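Long-range contacts in motility-associated killing factor MakB (Vibrio cholerae serotype O1, PDB 6W1W), which is one component of a three-component cytotoxin, structurally similar to alpha-pore-forming toxins, and so probably takes part in attacking target-cell membranes: residues Met15-Tyr20 / Val181-Leu186; Asn82-Phe87 / Ser322-Ser327; Leu120-Gln125 / Ala282-Trp287; Gln134-Glu139 / Met269-Leu274; Met196-Tyr201 / Ser213-Leu218. All coordinates share one frame; numbering follows the deposited sequence.

How the contacts relate
Contacts 2 and 3 are buried between helices; contact 4, also buried, sets a helix against a helix end and the turn that follows it, whereas contacts 1 and 5 are only partly buried. Contact 3 lies between two neighbours: Tyr83 of contact 2 packs on Trp287, and Met15 and Leu16 of contact 1 touch Ala282 and Leu283. Contacts 3 and 4 share helix 100-151, but differ in chemistry: contact 3 is small side chains and one weak hydrogen bond, contact 4 a salt-bridge network. Contact 2 is mainly aromatic, and contact 1 sets a short helix against helix 9-35. Contact 5, the one strand pairing, relies on backbone bonds, across the chain's centre from contact 2.

Contact 1. Residues Met15-Tyr20 / Val181-Leu186; sequences MLTDVY and VTAAQL
The ring of Tyr20 meets Leu186 at its edge: Leu186 CD1 lies near the ring plane, 3.8 Å from Tyr20 CD2. Val181 reaches the same ring obliquely, with Val181 CG1 4.1 Å from Tyr20 CE2. Tyr20 is placed there by its first torsion, which sets CG anti to the backbone N (chi1 178°) and sends the ring out from helix 9-35 toward the second segment.

One turn earlier, Thr17 makes the closest approach. Its CA is 5.8 Å from the CA of Ala183, and Thr17 OG1 comes within 3.4 Å of Ala183 CA. The methyl branch turns to the preceding residues, Thr17 CG2 lying 3.8 Å from Thr182 C. The hydroxyl of Thr17 is satisfied within its own helix by Leu13 O, so toward Ala183 it acts as a packing surface. Phe329 of helix 316-333 touches both Thr17 and Leu186, adding a third element to the contact.

On the other segment, Thr182 holds the N-cap position, and Gln185 N donates a weak capping bond to Thr182 OG1 (3.3 Å, 156° at the hydrogen). The arrangement is that of a side-chain-capped helix start, here the short helix 183-187, laid against a long helix of an alpha-helical bundle.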
# COMPACT_ATOMS: atom_id res chain seq x y z
N MSE A 15 13.03 -5.89 -5.46
CA MSE A 15 11.88 -5.62 -6.31
C MSE A 15 10.63 -6.30 -5.78
O MSE A 15 9.52 -5.80 -5.95
CB MSE A 15 12.15 -6.06 -7.75
CG MSE A 15 13.38 -5.42 -8.36
SE MSE A 15 13.42 -5.54 -10.30
CE MSE A 15 15.20 -4.81 -10.62
N LEU A 16 10.82 -7.46 -5.13
CA LEU A 16 9.72 -8.08 -4.42
C LEU A 16 9.25 -7.21 -3.25
O LEU A 16 8.05 -7.06 -3.02
CB LEU A 16 10.12 -9.47 -3.91
CG LEU A 16 9.72 -10.68 -4.76
CD1 LEU A 16 8.34 -10.48 -5.38
CD2 LEU A 16 10.77 -11.00 -5.81
N THR A 17 10.20 -6.63 -2.52
CA THR A 17 9.82 -5.77 -1.40
C THR A 17 9.15 -4.49 -1.88
O THR A 17 8.18 -4.03 -1.28
CB THR A 17 11.05 -5.46 -0.54
OG1 THR A 17 11.44 -6.63 0.19
CG2 THR A 17 10.77 -4.32 0.43
N ASP A 18 9.64 -3.92 -2.98
CA ASP A 18 9.08 -2.66 -3.47
C ASP A 18 7.65 -2.82 -3.94
O ASP A 18 6.84 -1.90 -3.76
CB ASP A 18 9.96 -2.09 -4.58
CG ASP A 18 11.08 -1.21 -4.05
OD1 ASP A 18 11.30 -1.20 -2.82
OD2 ASP A 18 11.74 -0.53 -4.86
N VAL A 19 7.30 -3.96 -4.54
CA VAL A 19 5.90 -4.19 -4.90
C VAL A 19 5.07 -4.60 -3.69
O VAL A 19 3.85 -4.40 -3.70
CB VAL A 19 5.77 -5.24 -6.02
CG1 VAL A 19 6.52 -4.79 -7.27
CG2 VAL A 19 6.26 -6.60 -5.55
N TYR A 20 5.71 -5.16 -2.66
CA TYR A 20 5.01 -5.42 -1.41
C TYR A 20 4.76 -4.13 -0.65
O TYR A 20 3.65 -3.89 -0.14
CB TYR A 20 5.82 -6.40 -0.56
CG TYR A 20 5.24 -6.74 0.80
CD1 TYR A 20 3.90 -7.07 0.95
CD2 TYR A 20 6.06 -6.76 1.92
CE1 TYR A 20 3.38 -7.39 2.20
CE2 TYR A 20 5.55 -7.08 3.17
CZ TYR A 20 4.21 -7.39 3.31
OH TYR A 20 3.72 -7.71 4.55
N VAL A 181 9.37 -0.97 6.00
CA VAL A 181 9.43 -2.35 5.55
C VAL A 181 10.51 -2.44 4.47
O VAL A 181 10.37 -1.87 3.39
CB VAL A 181 8.07 -2.82 5.02
CG1 VAL A 181 7.98 -4.34 5.08
CG2 VAL A 181 6.93 -2.17 5.80
N THR A 182 11.59 -3.15 4.78
CA THR A 182 12.70 -3.35 3.86
C THR A 182 12.86 -4.83 3.54
O THR A 182 12.12 -5.68 4.04
CB THR A 182 14.00 -2.77 4.43
OG1 THR A 182 14.47 -3.62 5.49
CG2 THR A 182 13.76 -1.37 4.98
N ALA A 183 13.86 -5.14 2.71
CA ALA A 183 14.16 -6.51 2.30
C ALA A 183 15.02 -7.25 3.31
O ALA A 183 14.73 -8.41 3.64
CB ALA A 183 14.84 -6.52 0.93
N ALA A 184 16.07 -6.61 3.82
CA ALA A 184 16.91 -7.24 4.83
C ALA A 184 16.12 -7.55 6.09
O ALA A 184 16.41 -8.54 6.78
CB ALA A 184 18.11 -6.35 5.16
N GLN A 185 15.12 -6.73 6.40
CA GLN A 185 14.25 -7.03 7.53
C GLN A 185 13.43 -8.28 7.28
O GLN A 185 13.45 -9.22 8.08
CB GLN A 185 13.33 -5.83 7.81
CG GLN A 185 14.03 -4.67 8.49
CD GLN A 185 14.65 -5.06 9.82
OE1 GLN A 185 13.95 -5.23 10.82
NE2 GLN A 185 15.97 -5.21 9.84
N LEU A 186 12.72 -8.32 6.14
CA LEU A 186 11.83 -9.44 5.85
C LEU A 186 12.61 -10.73 5.62
O LEU A 186 12.18 -11.81 6.07
CB LEU A 186 10.97 -9.11 4.63
CG LEU A 186 9.91 -8.03 4.83
CD1 LEU A 186 9.39 -7.51 3.49
CD2 LEU A 186 8.76 -8.56 5.68

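Contact 2. Residues Asn82-Phe87 / Ser322-Ser327; sequences NYQTTF and SWKTIS
An aromatic, antiparallel helix-helix contact joins Tyr83, Phe87 and Trp323, with Gln84 packed beside them. It is buried between helices 69-90 and 316-333, well away from the centre of the chain; the local axes approach to 9.2 Å and run at 155° to each other.

Tyr83 and Trp323 form a T-shaped pair. The Tyr83 edge points at a face of the indole, the six-membered ring centroids are 4.8 Å apart and the planes are inclined by 69°. The leading atom, Tyr83 CE2, stands 3.4 Å from Trp323 CZ2.

Phe87 takes the pyrrole part of the indole. Trp323 CD1 lies over the centre of one Phe87 face, and the Phe87 ring and the five-membered ring have centroids 4.5 Å apart, with planes at 39°, an oblique pairing. These three residues make an aromatic cluster inside the helical bundle, which Tyr83 extends by a second edge-to-face pair with Trp287. Within this apolar setting the one polar atom of the indole, Trp323 NE1, is satisfied by Leu5 O.

Gln84 covers the cluster's flank. Its chain leaves anti to the backbone N and bends at chi2, which lays Gln84 CG 3.5 Å from Trp323 O and brings Gln84 NE2 obliquely against the aliphatic part of Lys324, 3.6 Å from Lys324 CD. The ammonium of Lys324 is engaged elsewhere, in a salt bridge with Glu328.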
# COMPACT_ATOMS: atom_id res chain seq x y z
N ASN A 82 5.11 -21.03 -7.58
CA ASN A 82 4.86 -22.07 -8.58
C ASN A 82 6.00 -22.17 -9.58
O ASN A 82 6.33 -23.27 -10.05
CB ASN A 82 3.54 -21.80 -9.29
CG ASN A 82 3.27 -22.78 -10.43
OD1 ASN A 82 3.01 -23.96 -10.20
ND2 ASN A 82 3.32 -22.28 -11.67
N TYR A 83 6.63 -21.05 -9.93
CA TYR A 83 7.69 -21.09 -10.93
C TYR A 83 8.91 -21.86 -10.43
O TYR A 83 9.54 -22.60 -11.19
CB TYR A 83 8.10 -19.69 -11.36
CG TYR A 83 9.16 -19.69 -12.44
CD1 TYR A 83 8.84 -20.00 -13.76
CD2 TYR A 83 10.48 -19.41 -12.14
CE1 TYR A 83 9.81 -20.02 -14.75
CE2 TYR A 83 11.46 -19.43 -13.13
CZ TYR A 83 11.12 -19.73 -14.43
OH TYR A 83 12.09 -19.75 -15.40
N GLN A 84 9.26 -21.69 -9.15
CA GLN A 84 10.35 -22.48 -8.58
C GLN A 84 10.00 -23.96 -8.54
O GLN A 84 10.89 -24.81 -8.65
CB GLN A 84 10.69 -21.97 -7.18
CG GLN A 84 11.85 -22.70 -6.51
CD GLN A 84 11.39 -23.90 -5.69
OE1 GLN A 84 10.28 -23.91 -5.17
NE2 GLN A 84 12.26 -24.90 -5.59
N THR A 85 8.71 -24.28 -8.40
CA THR A 85 8.30 -25.68 -8.36
C THR A 85 8.55 -26.37 -9.70
O THR A 85 9.20 -27.42 -9.75
CB THR A 85 6.82 -25.78 -7.97
OG1 THR A 85 6.61 -25.11 -6.72
CG2 THR A 85 6.40 -27.24 -7.84
N THR A 86 8.05 -25.78 -10.79
CA THR A 86 8.27 -26.37 -12.11
C THR A 86 9.72 -26.23 -12.56
O THR A 86 10.14 -26.95 -13.47
CB THR A 86 7.34 -25.75 -13.15
OG1 THR A 86 7.64 -24.35 -13.30
CG2 THR A 86 5.88 -25.91 -12.73
N PHE A 87 10.49 -25.33 -11.95
CA PHE A 87 11.89 -25.18 -12.33
C PHE A 87 12.73 -26.34 -11.81
O PHE A 87 13.63 -26.82 -12.51
CB PHE A 87 12.44 -23.85 -11.82
CG PHE A 87 13.74 -23.43 -12.46
CD1 PHE A 87 14.93 -24.02 -12.07
CD2 PHE A 87 13.76 -22.44 -13.42
CE1 PHE A 87 16.13 -23.63 -12.65
CE2 PHE A 87 14.96 -22.05 -14.00
CZ PHE A 87 16.14 -22.64 -13.62
N SER A 322 18.93 -20.68 -6.21
CA SER A 322 18.57 -19.27 -6.10
C SER A 322 17.07 -19.06 -6.19
O SER A 322 16.54 -18.15 -5.55
CB SER A 322 19.29 -18.46 -7.18
OG SER A 322 20.69 -18.56 -7.05
N TRP A 323 16.37 -19.90 -6.96
CA TRP A 323 14.91 -19.82 -6.98
C TRP A 323 14.32 -20.28 -5.66
O TRP A 323 13.27 -19.77 -5.24
CB TRP A 323 14.34 -20.65 -8.14
CG TRP A 323 14.51 -19.95 -9.45
CD1 TRP A 323 15.37 -20.28 -10.45
CD2 TRP A 323 13.82 -18.78 -9.88
NE1 TRP A 323 15.26 -19.38 -11.48
CE2 TRP A 323 14.31 -18.45 -11.16
CE3 TRP A 323 12.83 -17.97 -9.31
CZ2 TRP A 323 13.84 -17.36 -11.88
CZ3 TRP A 323 12.37 -16.88 -10.02
CH2 TRP A 323 12.87 -16.59 -11.29
N LYS A 324 14.97 -21.23 -4.99
CA LYS A 324 14.50 -21.65 -3.67
C LYS A 324 14.60 -20.51 -2.67
O LYS A 324 13.73 -20.36 -1.81
CB LYS A 324 15.29 -22.87 -3.20
CG LYS A 324 14.69 -23.57 -1.98
CD LYS A 324 13.26 -24.02 -2.26
CE LYS A 324 12.68 -24.82 -1.10
NZ LYS A 324 12.65 -24.04 0.17
N THR A 325 15.65 -19.69 -2.78
CA THR A 325 15.78 -18.53 -1.90
C THR A 325 14.68 -17.51 -2.18
O THR A 325 14.11 -16.93 -1.25
CB THR A 325 17.17 -17.90 -2.07
OG1 THR A 325 18.19 -18.88 -1.80
CG2 THR A 325 17.34 -16.73 -1.11
N ILE A 326 14.36 -17.30 -3.46
CA ILE A 326 13.32 -16.34 -3.81
C ILE A 326 11.94 -16.87 -3.43
O ILE A 326 11.09 -16.13 -2.94
CB ILE A 326 13.40 -15.98 -5.31
CG1 ILE A 326 14.75 -15.35 -5.62
CG2 ILE A 326 12.27 -15.03 -5.70
CD1 ILE A 326 14.88 -14.83 -7.03
N SER A 327 11.71 -18.17 -3.64
CA SER A 327 10.43 -18.76 -3.25
C SER A 327 10.24 -18.69 -1.74
O SER A 327 9.12 -18.48 -1.26
CB SER A 327 10.33 -20.20 -3.75
OG SER A 327 9.04 -20.73 -3.52

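Contact 3. Residues Leu120-Gln125 / Ala282-Trp287; sequences LTNEAQ and ALSLLW
Ser284 is touched by two neighbouring residues of helix 100-151. Thr121 CG2 packs on Ser284 CB at 3.6 Å, while Ser284 OG donates a weak hydrogen bond of 3.1 Å to Asn122 OD1. Trp287, one turn further on, approaches the other branch of Thr121 obliquely, with Trp287 CD1 4.0 Å from Thr121 OG1.

The two branches of Thr121 are divided by its first torsion: at chi1 -69° CG2 is anti to the backbone N and faces Ser284, and the hydroxyl lies beside the N, where it bonds to Asn117 O of its own helix. Further out, the indole of Trp287 meets the ring of Phe80 of helix 69-90, with planes at about 35°, which probably steadies its orientation.

The local axes run almost antiparallel, at 170°, and approach to 9.3 Å. Thr121 and Ser284 have the nearest CA atoms, 5.9 Å apart. One weak hydrogen bond and a few van der Waals contacts are what the two segments share, so directed bonding probably contributes little.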
# COMPACT_ATOMS: atom_id res chain seq x y z
N LEU A 120 0.29 -11.80 -16.92
CA LEU A 120 -0.57 -11.50 -15.78
C LEU A 120 0.02 -10.42 -14.87
O LEU A 120 -0.71 -9.86 -14.04
CB LEU A 120 -0.84 -12.77 -14.99
CG LEU A 120 -2.01 -13.65 -15.44
CD1 LEU A 120 -3.31 -12.85 -15.48
CD2 LEU A 120 -1.74 -14.32 -16.79
N THR A 121 1.31 -10.11 -15.01
CA THR A 121 1.88 -8.98 -14.28
C THR A 121 1.50 -7.66 -14.94
O THR A 121 1.05 -6.73 -14.27
CB THR A 121 3.40 -9.10 -14.19
OG1 THR A 121 3.75 -10.19 -13.32
CG2 THR A 121 4.02 -7.82 -13.65
N ASN A 122 1.68 -7.57 -16.26
CA ASN A 122 1.34 -6.34 -16.97
C ASN A 122 -0.15 -6.04 -16.93
O ASN A 122 -0.55 -4.87 -17.00
CB ASN A 122 1.83 -6.41 -18.42
CG ASN A 122 3.34 -6.37 -18.52
OD1 ASN A 122 4.01 -5.80 -17.66
ND2 ASN A 122 3.87 -6.98 -19.57
N GLU A 123 -0.99 -7.08 -16.82
CA GLU A 123 -2.41 -6.85 -16.61
C GLU A 123 -2.70 -6.40 -15.19
O GLU A 123 -3.65 -5.64 -14.96
CB GLU A 123 -3.21 -8.10 -16.95
CG GLU A 123 -3.20 -8.46 -18.43
CD GLU A 123 -4.16 -9.59 -18.77
OE1 GLU A 123 -4.80 -10.13 -17.84
OE2 GLU A 123 -4.26 -9.93 -19.96
N ALA A 124 -1.90 -6.84 -14.22
CA ALA A 124 -2.08 -6.36 -12.86
C ALA A 124 -1.72 -4.89 -12.73
O ALA A 124 -2.28 -4.19 -11.88
CB ALA A 124 -1.23 -7.19 -11.89
N GLN A 125 -0.80 -4.40 -13.57
CA GLN A 125 -0.42 -3.00 -13.49
C GLN A 125 -1.52 -2.09 -14.01
O GLN A 125 -1.64 -0.95 -13.56
CB GLN A 125 0.87 -2.76 -14.28
CG GLN A 125 1.48 -1.38 -14.09
CD GLN A 125 2.71 -1.16 -14.95
OE1 GLN A 125 3.33 -0.10 -14.91
NE2 GLN A 125 3.08 -2.18 -15.72
N ALA A 282 9.11 -3.15 -13.26
CA ALA A 282 10.40 -3.74 -12.96
C ALA A 282 10.26 -5.21 -12.58
O ALA A 282 11.17 -6.01 -12.83
CB ALA A 282 11.09 -2.96 -11.84
N LEU A 283 9.13 -5.58 -11.98
CA LEU A 283 8.87 -7.00 -11.71
C LEU A 283 8.54 -7.75 -13.00
O LEU A 283 8.95 -8.90 -13.17
CB LEU A 283 7.74 -7.15 -10.70
CG LEU A 283 7.60 -8.54 -10.08
CD1 LEU A 283 8.36 -8.61 -8.75
CD2 LEU A 283 6.14 -8.94 -9.91
N SER A 284 7.79 -7.11 -13.90
CA SER A 284 7.54 -7.72 -15.21
C SER A 284 8.84 -7.88 -15.99
O SER A 284 9.07 -8.91 -16.62
CB SER A 284 6.54 -6.88 -16.00
OG SER A 284 7.05 -6.52 -17.27
N LEU A 285 9.70 -6.86 -15.95
CA LEU A 285 11.01 -6.96 -16.59
C LEU A 285 11.83 -8.11 -16.01
O LEU A 285 12.68 -8.68 -16.70
CB LEU A 285 11.77 -5.64 -16.46
CG LEU A 285 13.19 -5.60 -17.02
CD1 LEU A 285 13.20 -5.86 -18.52
CD2 LEU A 285 13.87 -4.28 -16.69
N LEU A 286 11.59 -8.46 -14.74
CA LEU A 286 12.30 -9.58 -14.14
C LEU A 286 11.98 -10.88 -14.86
O LEU A 286 12.88 -11.66 -15.19
CB LEU A 286 11.96 -9.69 -12.65
CG LEU A 286 12.66 -10.87 -11.97
CD1 LEU A 286 14.15 -10.73 -12.20
CD2 LEU A 286 12.34 -10.93 -10.49
N TRP A 287 10.69 -11.13 -15.11
CA TRP A 287 10.31 -12.29 -15.91
C TRP A 287 10.77 -12.15 -17.36
O TRP A 287 11.14 -13.15 -17.99
CB TRP A 287 8.80 -12.48 -15.88
CG TRP A 287 8.19 -12.77 -14.54
CD1 TRP A 287 7.28 -12.01 -13.88
CD2 TRP A 287 8.41 -13.93 -13.73
NE1 TRP A 287 6.93 -12.61 -12.69
CE2 TRP A 287 7.62 -13.79 -12.58
CE3 TRP A 287 9.22 -15.06 -13.87
CZ2 TRP A 287 7.60 -14.75 -11.57
CZ3 TRP A 287 9.20 -16.01 -12.86
CH2 TRP A 287 8.39 -15.85 -11.73

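Contact 4. Residues Gln134-Glu139 / Met269-Leu274; sequences QAKNAE and MSEEFL
Lys136 turns at its second torsion (chi2 -55°) and then runs nearly straight, bringing NZ to Glu271, while Glu139 stays extended beyond CG (chi2 166°) and reaches Ser270 from the next turn of the same helix. Glu271 is itself bent at chi2, which folds its carboxylate toward the lysine.

Two carboxylates flank the ammonium. Lys136 NZ forms a salt bridge with Glu271 OE2 at 2.9 Å, coming from above that carboxylate plane, 63° out of it. Lys136 NZ also bridges to Glu139 OE1 at 2.9 Å, where the oxygen accepts through its syn lone pair. A third acceptor, Ser267 O, further fixes the lysine tip. The two acids remain apart, Glu139 OE1 lying 5.7 Å from Glu271 OE2, so the shared cation probably offsets their mutual repulsion.

The second oxygen of Glu139 accepts from Ser270 OG, although the modelled distance is too short to be trusted. Tyr132 OH is bonded to Glu271 OE1, giving that group a second partner from the same helix as Lys136. Ser270 starts a type I beta turn that ends at Phe273.

What results is a salt-bridge network with an i to i+3 pair at its root, joining the long helix 100-151 of the bundle to the C-terminal part of helix 251-270 and the turn after it.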
# COMPACT_ATOMS: atom_id res chain seq x y z
N GLN A 134 -9.48 6.54 -10.70
CA GLN A 134 -10.78 6.51 -10.03
C GLN A 134 -10.70 7.18 -8.66
O GLN A 134 -11.55 8.01 -8.32
CB GLN A 134 -11.26 5.07 -9.91
CG GLN A 134 -11.86 4.53 -11.20
CD GLN A 134 -12.82 5.53 -11.81
OE1 GLN A 134 -12.52 6.19 -12.80
NE2 GLN A 134 -13.99 5.67 -11.19
N ALA A 135 -9.67 6.85 -7.88
CA ALA A 135 -9.48 7.49 -6.58
C ALA A 135 -9.18 8.98 -6.74
O ALA A 135 -9.64 9.80 -5.94
CB ALA A 135 -8.36 6.80 -5.81
N LYS A 136 -8.41 9.34 -7.77
CA LYS A 136 -8.16 10.75 -8.04
C LYS A 136 -9.43 11.49 -8.44
O LYS A 136 -9.57 12.68 -8.15
CB LYS A 136 -7.08 10.89 -9.12
CG LYS A 136 -5.68 10.63 -8.61
CD LYS A 136 -5.39 11.54 -7.43
CE LYS A 136 -4.26 11.02 -6.57
NZ LYS A 136 -4.19 11.75 -5.28
N ASN A 137 -10.36 10.80 -9.11
CA ASN A 137 -11.61 11.45 -9.51
C ASN A 137 -12.48 11.76 -8.30
O ASN A 137 -12.91 12.90 -8.11
CB ASN A 137 -12.37 10.57 -10.50
CG ASN A 137 -12.09 10.93 -11.95
OD1 ASN A 137 -11.60 12.03 -12.25
ND2 ASN A 137 -12.41 10.02 -12.86
N ALA A 138 -12.77 10.75 -7.47
CA ALA A 138 -13.64 10.96 -6.32
C ALA A 138 -13.02 11.93 -5.32
O ALA A 138 -13.75 12.59 -4.57
CB ALA A 138 -13.96 9.64 -5.64
N GLU A 139 -11.69 12.03 -5.29
CA GLU A 139 -11.04 13.01 -4.42
C GLU A 139 -11.33 14.43 -4.89
O GLU A 139 -11.74 15.28 -4.10
CB GLU A 139 -9.54 12.75 -4.36
CG GLU A 139 -9.12 11.69 -3.34
CD GLU A 139 -7.68 11.22 -3.53
OE1 GLU A 139 -6.88 11.99 -4.10
OE2 GLU A 139 -7.37 10.08 -3.14
N MET A 269 -1.95 10.17 0.29
CA MET A 269 -1.98 8.72 0.37
C MET A 269 -2.12 8.09 -1.01
O MET A 269 -1.47 7.08 -1.31
CB MET A 269 -3.12 8.27 1.28
CG MET A 269 -2.85 7.00 2.08
SD MET A 269 -4.14 6.73 3.33
CE MET A 269 -4.42 8.40 3.94
N SER A 270 -2.97 8.68 -1.86
CA SER A 270 -3.20 8.11 -3.19
C SER A 270 -1.97 8.24 -4.08
O SER A 270 -1.76 7.40 -4.96
CB SER A 270 -4.39 8.79 -3.87
OG SER A 270 -5.61 8.40 -3.26
N GLU A 271 -1.14 9.27 -3.87
CA GLU A 271 0.06 9.42 -4.69
C GLU A 271 1.07 8.30 -4.47
O GLU A 271 2.06 8.23 -5.22
CB GLU A 271 0.71 10.78 -4.44
CG GLU A 271 -0.21 11.98 -4.65
CD GLU A 271 -0.72 12.11 -6.08
OE1 GLU A 271 -0.17 11.47 -7.00
OE2 GLU A 271 -1.68 12.88 -6.29
N GLU A 272 0.87 7.44 -3.48
CA GLU A 272 1.67 6.24 -3.33
C GLU A 272 1.30 5.17 -4.35
O GLU A 272 2.08 4.22 -4.53
CB GLU A 272 1.55 5.68 -1.91
CG GLU A 272 1.97 6.68 -0.82
CD GLU A 272 3.39 7.18 -0.98
OE1 GLU A 272 4.31 6.34 -1.11
OE2 GLU A 272 3.60 8.41 -0.99
N PHE A 273 0.14 5.30 -5.00
CA PHE A 273 -0.19 4.41 -6.12
C PHE A 273 0.81 4.58 -7.26
O PHE A 273 1.15 3.60 -7.93
CB PHE A 273 -1.60 4.70 -6.63
CG PHE A 273 -2.70 4.11 -5.79
CD1 PHE A 273 -3.20 4.78 -4.68
CD2 PHE A 273 -3.27 2.89 -6.14
CE1 PHE A 273 -4.22 4.24 -3.92
CE2 PHE A 273 -4.30 2.35 -5.38
CZ PHE A 273 -4.78 3.02 -4.27
N LEU A 274 1.27 5.81 -7.50
CA LEU A 274 2.11 6.08 -8.66
C LEU A 274 3.44 5.34 -8.61
O LEU A 274 4.08 5.16 -9.65
CB LEU A 274 2.36 7.59 -8.79
CG LEU A 274 1.20 8.44 -9.31
CD1 LEU A 274 1.58 9.91 -9.30
CD2 LEU A 274 0.80 8.00 -10.71

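Contact 5. Residues Met196-Tyr201 / Ser213-Leu218; sequences MVTISY and SFAGAL. With EDO (1,2-ethanediol), chain C.
Met196 CB and CG lead off the strand, and bends at chi2 and chi3 (-61°) fold the rest of the chain back over Ala217 and Gly216. Met196 SD then lies 4.0 Å from Ala217 CB, and the terminal Met196 CE rests 3.5 Å from Gly216 C and 4.1 Å from Ala215 CB.

Beneath it the backbones are joined. Val197 N donates to Gly216 O at 2.6 Å, with an angle of 176° at the hydrogen, and Ile199 N to Phe214 O at 3.1 Å; the return bonds are weak. Val197 CG2 packs on Leu218 CB at 3.7 Å; Tyr201 and Phe214 meet edge to edge through their CE1 atoms, 3.7 Å apart. A 1,2-ethanediol, probably from crystallisation, makes a weak bond to Ala217 O.

Antiparallel strands 193-203 and 209-220 thus form a beta hairpin, which strand 338-346 extends. A hairpin lying against a helical bundle is consistent with the beta-tongue of ClyA-like alpha-pore-forming toxins.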
# COMPACT_ATOMS: atom_id res chain seq x y z
N MET A 196 -4.59 -0.78 13.72
CA MET A 196 -5.43 0.27 13.16
C MET A 196 -5.51 1.44 14.13
O MET A 196 -5.94 1.28 15.28
CB MET A 196 -6.83 -0.26 12.84
CG MET A 196 -6.88 -1.30 11.73
SD MET A 196 -6.04 -0.77 10.21
CE MET A 196 -6.99 0.68 9.77
N VAL A 197 -5.10 2.62 13.67
CA VAL A 197 -5.09 3.82 14.49
C VAL A 197 -6.25 4.70 14.02
O VAL A 197 -6.17 5.36 12.99
CB VAL A 197 -3.75 4.56 14.40
CG1 VAL A 197 -3.77 5.79 15.28
CG2 VAL A 197 -2.62 3.63 14.77
N THR A 198 -7.32 4.70 14.80
CA THR A 198 -8.44 5.61 14.57
C THR A 198 -8.12 6.96 15.21
O THR A 198 -7.83 7.03 16.41
CB THR A 198 -9.72 5.03 15.16
OG1 THR A 198 -9.90 3.70 14.69
CG2 THR A 198 -10.91 5.89 14.78
N ILE A 199 -8.17 8.02 14.41
CA ILE A 199 -8.12 9.39 14.91
C ILE A 199 -9.52 9.98 14.76
O ILE A 199 -10.07 10.02 13.65
CB ILE A 199 -7.09 10.24 14.14
CG1 ILE A 199 -5.75 9.53 14.05
CG2 ILE A 199 -6.93 11.60 14.80
CD1 ILE A 199 -4.73 10.28 13.21
N SER A 200 -10.09 10.45 15.86
CA SER A 200 -11.48 10.90 15.88
C SER A 200 -11.52 12.39 16.20
O SER A 200 -11.26 12.79 17.34
CB SER A 200 -12.31 10.10 16.88
OG SER A 200 -12.45 10.79 18.10
N TYR A 201 -11.87 13.19 15.20
CA TYR A 201 -11.97 14.63 15.36
C TYR A 201 -13.39 15.01 15.76
O TYR A 201 -14.32 14.19 15.72
CB TYR A 201 -11.57 15.34 14.06
CG TYR A 201 -10.21 14.93 13.54
CD1 TYR A 201 -10.07 13.79 12.74
CD2 TYR A 201 -9.08 15.65 13.86
CE1 TYR A 201 -8.82 13.40 12.27
CE2 TYR A 201 -7.83 15.27 13.39
CZ TYR A 201 -7.70 14.15 12.60
OH TYR A 201 -6.46 13.78 12.15
N SER A 213 -14.12 10.80 11.81
CA SER A 213 -13.25 9.79 12.40
C SER A 213 -12.79 8.84 11.30
O SER A 213 -13.58 8.01 10.84
CB SER A 213 -13.96 9.03 13.52
OG SER A 213 -14.39 7.75 13.08
N PHE A 214 -11.54 8.96 10.88
CA PHE A 214 -10.96 8.05 9.90
C PHE A 214 -9.79 7.31 10.52
O PHE A 214 -9.16 7.78 11.48
CB PHE A 214 -10.53 8.78 8.62
CG PHE A 214 -9.18 9.42 8.70
CD1 PHE A 214 -8.93 10.46 9.58
CD2 PHE A 214 -8.15 9.02 7.86
CE1 PHE A 214 -7.69 11.05 9.65
CE2 PHE A 214 -6.91 9.61 7.92
CZ PHE A 214 -6.67 10.63 8.81
N ALA A 215 -9.50 6.13 9.97
CA ALA A 215 -8.54 5.20 10.55
C ALA A 215 -7.46 4.85 9.53
O ALA A 215 -7.57 5.14 8.34
CB ALA A 215 -9.23 3.93 11.04
N GLY A 216 -6.41 4.21 10.03
CA GLY A 216 -5.28 3.84 9.19
C GLY A 216 -4.34 2.93 9.94
O GLY A 216 -4.34 2.88 11.17
N ALA A 217 -3.53 2.21 9.17
CA ALA A 217 -2.64 1.20 9.73
C ALA A 217 -1.30 1.80 10.13
O ALA A 217 -0.77 2.69 9.44
CB ALA A 217 -2.41 0.06 8.74
N LEU A 218 -0.76 1.32 11.24
CA LEU A 218 0.57 1.67 11.72
C LEU A 218 1.39 0.39 11.81
O LEU A 218 0.91 -0.62 12.33
CB LEU A 218 0.48 2.37 13.08
CG LEU A 218 1.78 2.86 13.73
CD1 LEU A 218 2.37 4.04 12.98
CD2 LEU A 218 1.53 3.21 15.20
C1 EDO C . -1.37 6.91 10.41
O1 EDO C . -0.42 5.89 10.06
C2 EDO C . -2.64 6.26 10.95
O2 EDO C . -3.69 7.23 11.05